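Local coordinates for UPF0678 fatty acid-binding protein-like protein ERS007657_00996 (Mycobacterium tuberculosis, PDB 6R3W) that binds one heme b in a beta-barrel and probably isomerises peroxynitrite to nitrate, detoxifying reactive nitrogen species, at residues D102-I116 against V125-D137. Residues are numbered along the deposited sequence; the frame is centred on the assembly and turned at random.
Sequences DVIELELSTRADGSI and VTALDRSYRIDGD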
loop_
_atom_site.group_PDB
_atom_site.type_symbol
_atom_site.label_atom_id
_atom_site.label_comp_id
_atom_site.label_asym_id
_atom_site.label_seq_id
_atom_site.Cartn_x
_atom_site.Cartn_y
_atom_site.Cartn_z
ATOM N N ASP A 102 10.782 4.250 16.999
ATOM C CA ASP A 102 9.460 4.737 16.526
ATOM C C ASP A 102 9.383 4.643 14.999
ATOM O O ASP A 102 8.419 5.150 14.452
ATOM C CB ASP A 102 9.168 6.163 17.006
ATOM C CG ASP A 102 8.803 6.262 18.468
ATOM O OD1 ASP A 102 7.984 5.427 18.931
ATOM O OD2 ASP A 102 9.295 7.203 19.115
ATOM N N VAL A 103 10.364 4.016 14.358
ATOM C CA VAL A 103 10.351 3.837 12.881
ATOM C C VAL A 103 10.092 2.369 12.545
ATOM O O VAL A 103 10.875 1.509 12.956
ATOM C CB VAL A 103 11.648 4.332 12.243
ATOM C CG1 VAL A 103 11.676 4.032 10.754
ATOM C CG2 VAL A 103 11.849 5.815 12.506
ATOM N N ILE A 104 9.085 2.128 11.718
ATOM C CA ILE A 104 8.837 0.818 11.075
ATOM C C ILE A 104 9.128 0.989 9.597
ATOM O O ILE A 104 8.554 1.893 8.993
ATOM C CB ILE A 104 7.390 0.338 11.294
ATOM C CG1 ILE A 104 7.058 0.183 12.771
ATOM C CG2 ILE A 104 7.128 -0.950 10.529
ATOM C CD1 ILE A 104 5.579 0.146 13.055
ATOM N N GLU A 105 9.916 0.090 9.033
ATOM C CA GLU A 105 10.170 0.046 7.587
ATOM C C GLU A 105 9.633 -1.270 7.061
ATOM O O GLU A 105 10.079 -2.328 7.538
ATOM C CB GLU A 105 11.650 0.230 7.294
ATOM C CG GLU A 105 12.139 1.616 7.654
ATOM C CD GLU A 105 13.636 1.779 7.626
ATOM O OE1 GLU A 105 14.309 1.198 8.501
ATOM O OE2 GLU A 105 14.109 2.553 6.801
ATOM N N LEU A 106 8.726 -1.201 6.083
ATOM C CA LEU A 106 8.200 -2.392 5.397
ATOM C C LEU A 106 8.649 -2.358 3.942
ATOM O O LEU A 106 8.544 -1.298 3.290
ATOM C CB LEU A 106 6.678 -2.436 5.468
ATOM C CG LEU A 106 6.058 -2.436 6.846
ATOM C CD1 LEU A 106 5.495 -1.071 7.174
ATOM C CD2 LEU A 106 4.975 -3.488 6.929
ATOM N N GLU A 107 9.133 -3.485 3.452
ATOM C CA GLU A 107 9.536 -3.638 2.050
ATOM C C GLU A 107 8.797 -4.839 1.476
ATOM O O GLU A 107 8.955 -5.934 2.015
ATOM C CB GLU A 107 11.056 -3.827 1.952
ATOM C CG GLU A 107 11.854 -2.602 2.372
ATOM C CD GLU A 107 11.646 -1.376 1.496
ATOM O OE1 GLU A 107 11.300 -1.553 0.333
ATOM O OE2 GLU A 107 11.981 -0.255 1.950
ATOM N N LEU A 108 8.013 -4.625 0.431
ATOM C CA LEU A 108 7.188 -5.700 -0.157
ATOM C C LEU A 108 7.303 -5.666 -1.671
ATOM O O LEU A 108 7.577 -4.603 -2.232
ATOM C CB LEU A 108 5.724 -5.536 0.230
ATOM C CG LEU A 108 5.412 -5.430 1.708
ATOM C CD1 LEU A 108 5.294 -3.989 2.112
ATOM C CD2 LEU A 108 4.150 -6.212 2.018
ATOM N N SER A 109 7.011 -6.783 -2.302
ATOM C CA SER A 109 6.989 -6.844 -3.768
ATOM C C SER A 109 6.158 -8.036 -4.236
ATOM O O SER A 109 6.249 -9.120 -3.623
ATOM C CB SER A 109 8.400 -6.951 -4.313
ATOM O OG SER A 109 8.409 -7.067 -5.726
ATOM N N THR A 110 5.470 -7.877 -5.359
ATOM C CA THR A 110 4.887 -9.041 -6.066
ATOM C C THR A 110 6.000 -9.976 -6.534
ATOM O O THR A 110 5.693 -11.125 -6.843
ATOM C CB THR A 110 4.015 -8.600 -7.251
ATOM O OG1 THR A 110 4.816 -7.892 -8.201
ATOM C CG2 THR A 110 2.860 -7.722 -6.806
ATOM N N ARG A 111 7.209 -9.457 -6.705
ATOM C CA ARG A 111 8.348 -10.188 -7.305
ATOM C C ARG A 111 8.971 -11.160 -6.294
ATOM O O ARG A 111 9.824 -11.956 -6.702
ATOM C CB ARG A 111 9.383 -9.198 -7.844
ATOM C CG ARG A 111 8.791 -8.213 -8.854
ATOM C CD ARG A 111 9.811 -7.278 -9.472
ATOM N NE ARG A 111 10.459 -6.436 -8.483
ATOM C CZ ARG A 111 11.731 -6.482 -8.167
ATOM N NH1 ARG A 111 12.536 -7.366 -8.720
ATOM N NH2 ARG A 111 12.217 -5.623 -7.293
ATOM N N ALA A 112 8.600 -11.067 -5.016
ATOM C CA ALA A 112 9.142 -11.934 -3.943
ATOM C C ALA A 112 8.149 -13.061 -3.631
ATOM O O ALA A 112 7.716 -13.192 -2.476
ATOM C CB ALA A 112 9.471 -11.106 -2.718
ATOM N N ASP A 113 7.760 -13.822 -4.660
ATOM C CA ASP A 113 6.787 -14.937 -4.547
ATOM C C ASP A 113 5.389 -14.390 -4.269
ATOM O O ASP A 113 4.570 -15.118 -3.691
ATOM C CB ASP A 113 7.223 -15.946 -3.491
ATOM C CG ASP A 113 6.715 -17.364 -3.735
ATOM O OD1 ASP A 113 6.266 -17.668 -4.871
ATOM O OD2 ASP A 113 6.835 -18.159 -2.806
ATOM N N GLY A 114 5.104 -13.194 -4.762
ATOM C CA GLY A 114 3.752 -12.646 -4.795
ATOM C C GLY A 114 3.083 -12.917 -6.125
ATOM O O GLY A 114 3.439 -13.889 -6.779
ATOM N N SER A 115 2.052 -12.142 -6.430
ATOM C CA SER A 115 1.057 -12.462 -7.478
ATOM C C SER A 115 0.509 -11.160 -8.058
ATOM O O SER A 115 0.330 -10.200 -7.269
ATOM C CB SER A 115 -0.069 -13.300 -6.900
ATOM O OG SER A 115 -1.049 -13.553 -7.886
ATOM N N ILE A 116 0.175 -11.156 -9.329
ATOM C CA ILE A 116 -0.794 -10.206 -9.913
ATOM C C ILE A 116 -1.838 -10.998 -10.681
ATOM O O ILE A 116 -1.455 -11.935 -11.424
ATOM C CB ILE A 116 -0.053 -9.192 -10.788
ATOM C CG1 ILE A 116 0.743 -8.229 -9.901
ATOM C CG2 ILE A 116 -1.019 -8.468 -11.716
ATOM C CD1 ILE A 116 1.649 -7.312 -10.640
ATOM N N VAL A 125 -0.421 -4.949 -15.970
ATOM C CA VAL A 125 0.524 -4.745 -14.847
ATOM C C VAL A 125 1.183 -6.085 -14.540
ATOM O O VAL A 125 0.453 -7.093 -14.396
ATOM C CB VAL A 125 -0.215 -4.193 -13.630
ATOM C CG1 VAL A 125 0.734 -4.017 -12.471
ATOM C CG2 VAL A 125 -0.930 -2.891 -13.954
ATOM N N THR A 126 2.503 -6.107 -14.442
ATOM C CA THR A 126 3.221 -7.360 -14.179
ATOM C C THR A 126 4.030 -7.342 -12.890
ATOM O O THR A 126 4.382 -8.419 -12.442
ATOM C CB THR A 126 4.086 -7.780 -15.367
ATOM O OG1 THR A 126 5.118 -6.823 -15.588
ATOM C CG2 THR A 126 3.272 -7.989 -16.620
ATOM N N ALA A 127 4.379 -6.179 -12.342
ATOM C CA ALA A 127 5.030 -6.165 -11.011
ATOM C C ALA A 127 4.695 -4.886 -10.268
ATOM O O ALA A 127 4.583 -3.819 -10.899
ATOM C CB ALA A 127 6.528 -6.357 -11.112
ATOM N N LEU A 128 4.637 -5.000 -8.946
ATOM C CA LEU A 128 4.473 -3.862 -8.022
ATOM C C LEU A 128 5.396 -4.051 -6.833
ATOM O O LEU A 128 5.438 -5.168 -6.280
ATOM C CB LEU A 128 3.017 -3.779 -7.564
ATOM C CG LEU A 128 2.016 -3.465 -8.665
ATOM C CD1 LEU A 128 0.601 -3.837 -8.246
ATOM C CD2 LEU A 128 2.096 -2.014 -9.092
ATOM N N ASP A 129 6.113 -2.994 -6.485
ATOM C CA ASP A 129 6.962 -2.942 -5.286
ATOM C C ASP A 129 6.476 -1.795 -4.410
ATOM O O ASP A 129 6.180 -0.712 -4.945
ATOM C CB ASP A 129 8.430 -2.666 -5.626
ATOM C CG ASP A 129 9.215 -3.769 -6.324
ATOM O OD1 ASP A 129 8.610 -4.717 -6.851
ATOM O OD2 ASP A 129 10.458 -3.611 -6.394
ATOM N N ARG A 130 6.401 -2.025 -3.116
ATOM C CA ARG A 130 6.035 -0.988 -2.125
ATOM C C ARG A 130 7.118 -0.879 -1.047
ATOM O O ARG A 130 7.539 -1.908 -0.490
ATOM C CB ARG A 130 4.682 -1.319 -1.506
ATOM C CG ARG A 130 3.508 -1.162 -2.465
ATOM C CD ARG A 130 2.229 -1.675 -1.844
ATOM N NE ARG A 130 1.158 -1.798 -2.815
ATOM C CZ ARG A 130 0.029 -1.108 -2.808
ATOM N NH1 ARG A 130 -0.209 -0.174 -1.892
ATOM N NH2 ARG A 130 -0.863 -1.329 -3.742
ATOM N N SER A 131 7.471 0.356 -0.722
ATOM C CA SER A 131 8.334 0.717 0.416
ATOM C C SER A 131 7.550 1.656 1.341
ATOM O O SER A 131 7.197 2.729 0.901
ATOM C CB SER A 131 9.602 1.350 -0.089
ATOM O OG SER A 131 10.466 1.668 0.977
ATOM N N TYR A 132 7.255 1.208 2.550
ATOM C CA TYR A 132 6.462 1.992 3.521
ATOM C C TYR A 132 7.370 2.329 4.722
ATOM O O TYR A 132 8.159 1.449 5.192
ATOM C CB TYR A 132 5.161 1.249 3.887
ATOM C CG TYR A 132 4.003 1.420 2.913
ATOM C CD1 TYR A 132 2.807 2.019 3.302
ATOM C CD2 TYR A 132 4.079 0.945 1.615
ATOM C CE1 TYR A 132 1.765 2.215 2.403
ATOM C CE2 TYR A 132 3.070 1.186 0.689
ATOM C CZ TYR A 132 1.896 1.797 1.088
ATOM O OH TYR A 132 0.891 1.968 0.180
ATOM N N ARG A 133 7.201 3.527 5.235
ATOM C CA ARG A 133 7.871 3.978 6.462
ATOM C C ARG A 133 6.826 4.592 7.383
ATOM O O ARG A 133 6.120 5.499 6.949
ATOM C CB ARG A 133 8.972 4.981 6.110
ATOM C CG ARG A 133 9.721 5.532 7.314
ATOM C CD ARG A 133 10.590 6.692 6.870
ATOM N NE ARG A 133 11.265 7.336 7.975
ATOM C CZ ARG A 133 12.459 6.995 8.409
ATOM N NH1 ARG A 133 13.070 5.936 7.899
ATOM N NH2 ARG A 133 12.955 7.587 9.476
ATOM N N ILE A 134 6.693 4.066 8.587
ATOM C CA ILE A 134 5.889 4.705 9.651
ATOM C C ILE A 134 6.878 5.252 10.693
ATOM O O ILE A 134 7.644 4.472 11.263
ATOM C CB ILE A 134 4.843 3.747 10.274
ATOM C CG1 ILE A 134 3.734 3.337 9.292
ATOM C CG2 ILE A 134 4.250 4.386 11.523
ATOM C CD1 ILE A 134 4.174 2.438 8.163
ATOM N N ASP A 135 6.937 6.564 10.819
ATOM C CA ASP A 135 7.842 7.278 11.746
ATOM C C ASP A 135 6.976 8.124 12.672
ATOM O O ASP A 135 6.455 9.145 12.229
ATOM C CB ASP A 135 8.856 8.103 10.958
ATOM C CG ASP A 135 9.855 8.839 11.812
ATOM O OD1 ASP A 135 9.704 8.807 13.036
ATOM O OD2 ASP A 135 10.778 9.439 11.233
ATOM N N GLY A 136 6.662 7.598 13.843
ATOM C CA GLY A 136 5.720 8.276 14.745
ATOM C C GLY A 136 4.354 8.435 14.102
ATOM O O GLY A 136 3.673 7.419 13.913
ATOM N N ASP A 137 3.935 9.673 13.832
ATOM C CA ASP A 137 2.598 9.979 13.278
ATOM C C ASP A 137 2.679 10.284 11.776
ATOM O O ASP A 137 1.685 10.777 11.235
ATOM C CB ASP A 137 1.965 11.156 14.004
ATOM C CG ASP A 137 1.524 10.840 15.420
ATOM O OD1 ASP A 137 1.519 9.645 15.801
ATOM O OD2 ASP A 137 1.217 11.799 16.147
HETATM O O HOH W 1 12.813 4.467 5.494
HETATM O O HOH W 2 15.465 4.713 9.096
HETATM O O HOH W 3 10.788 0.981 3.952
#
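Arg-111, in the turn after strand 103-109, reaches across to strand 125-135 and takes hold of Asp-129 side-on. From CB, the Arg-111 chain runs through CG, 3.7 Å from Ala-127 CB, and CD, which touches the same methyl. A bend at chi3 (-61°) then turns the guanidinium to the carboxylate: Arg-111 NE donates to Asp-129 OD1 and Arg-111 NH2 to Asp-129 OD2, the latter at 2.8 Å. The two planes are 20° apart, and each carboxylate oxygen is met on its syn lone pair, one by NE and one by NH2. Ser-109 completes the grip: its OG donates to Asp-129 OD1 from above the carboxylate plane at 2.6 Å, while accepting from the backbone N of Arg-111 in an ST turn. That one hydroxyl ties the start of the turn to the neighbouring strand. Next along, Thr-110 OG1 stands in for a backbone carbonyl, accepting from Leu-128 N at 3.0 Å.

From Ser-109 and Asp-129 to Val-103 and Asp-135 the strands pair in regular antiparallel register, with side chains alternating between two faces. On the outer one, Ser-131 OG donates to Glu-107 OE2 at 2.6 Å. Farther on, Arg-133 stretches out with Val-103 CG1 over one guanidinium face; its NH1 is a long 3.7 Å from Glu-105 OE2, but water 1 bridges the two. The inner face carries Ile-104, Leu-106, Leu-108 and Ile-134, where Leu-106 CD1 meets Ile-134 CD1 at 3.9 Å, together with Arg-130, whose guanidinium is paired with Glu-67, Glu-91 and Glu-93. Val-125 and Leu-128 touch the heme at one end of this beta hairpin, two adjacent strands of the ten-stranded antiparallel nitrobindin barrel.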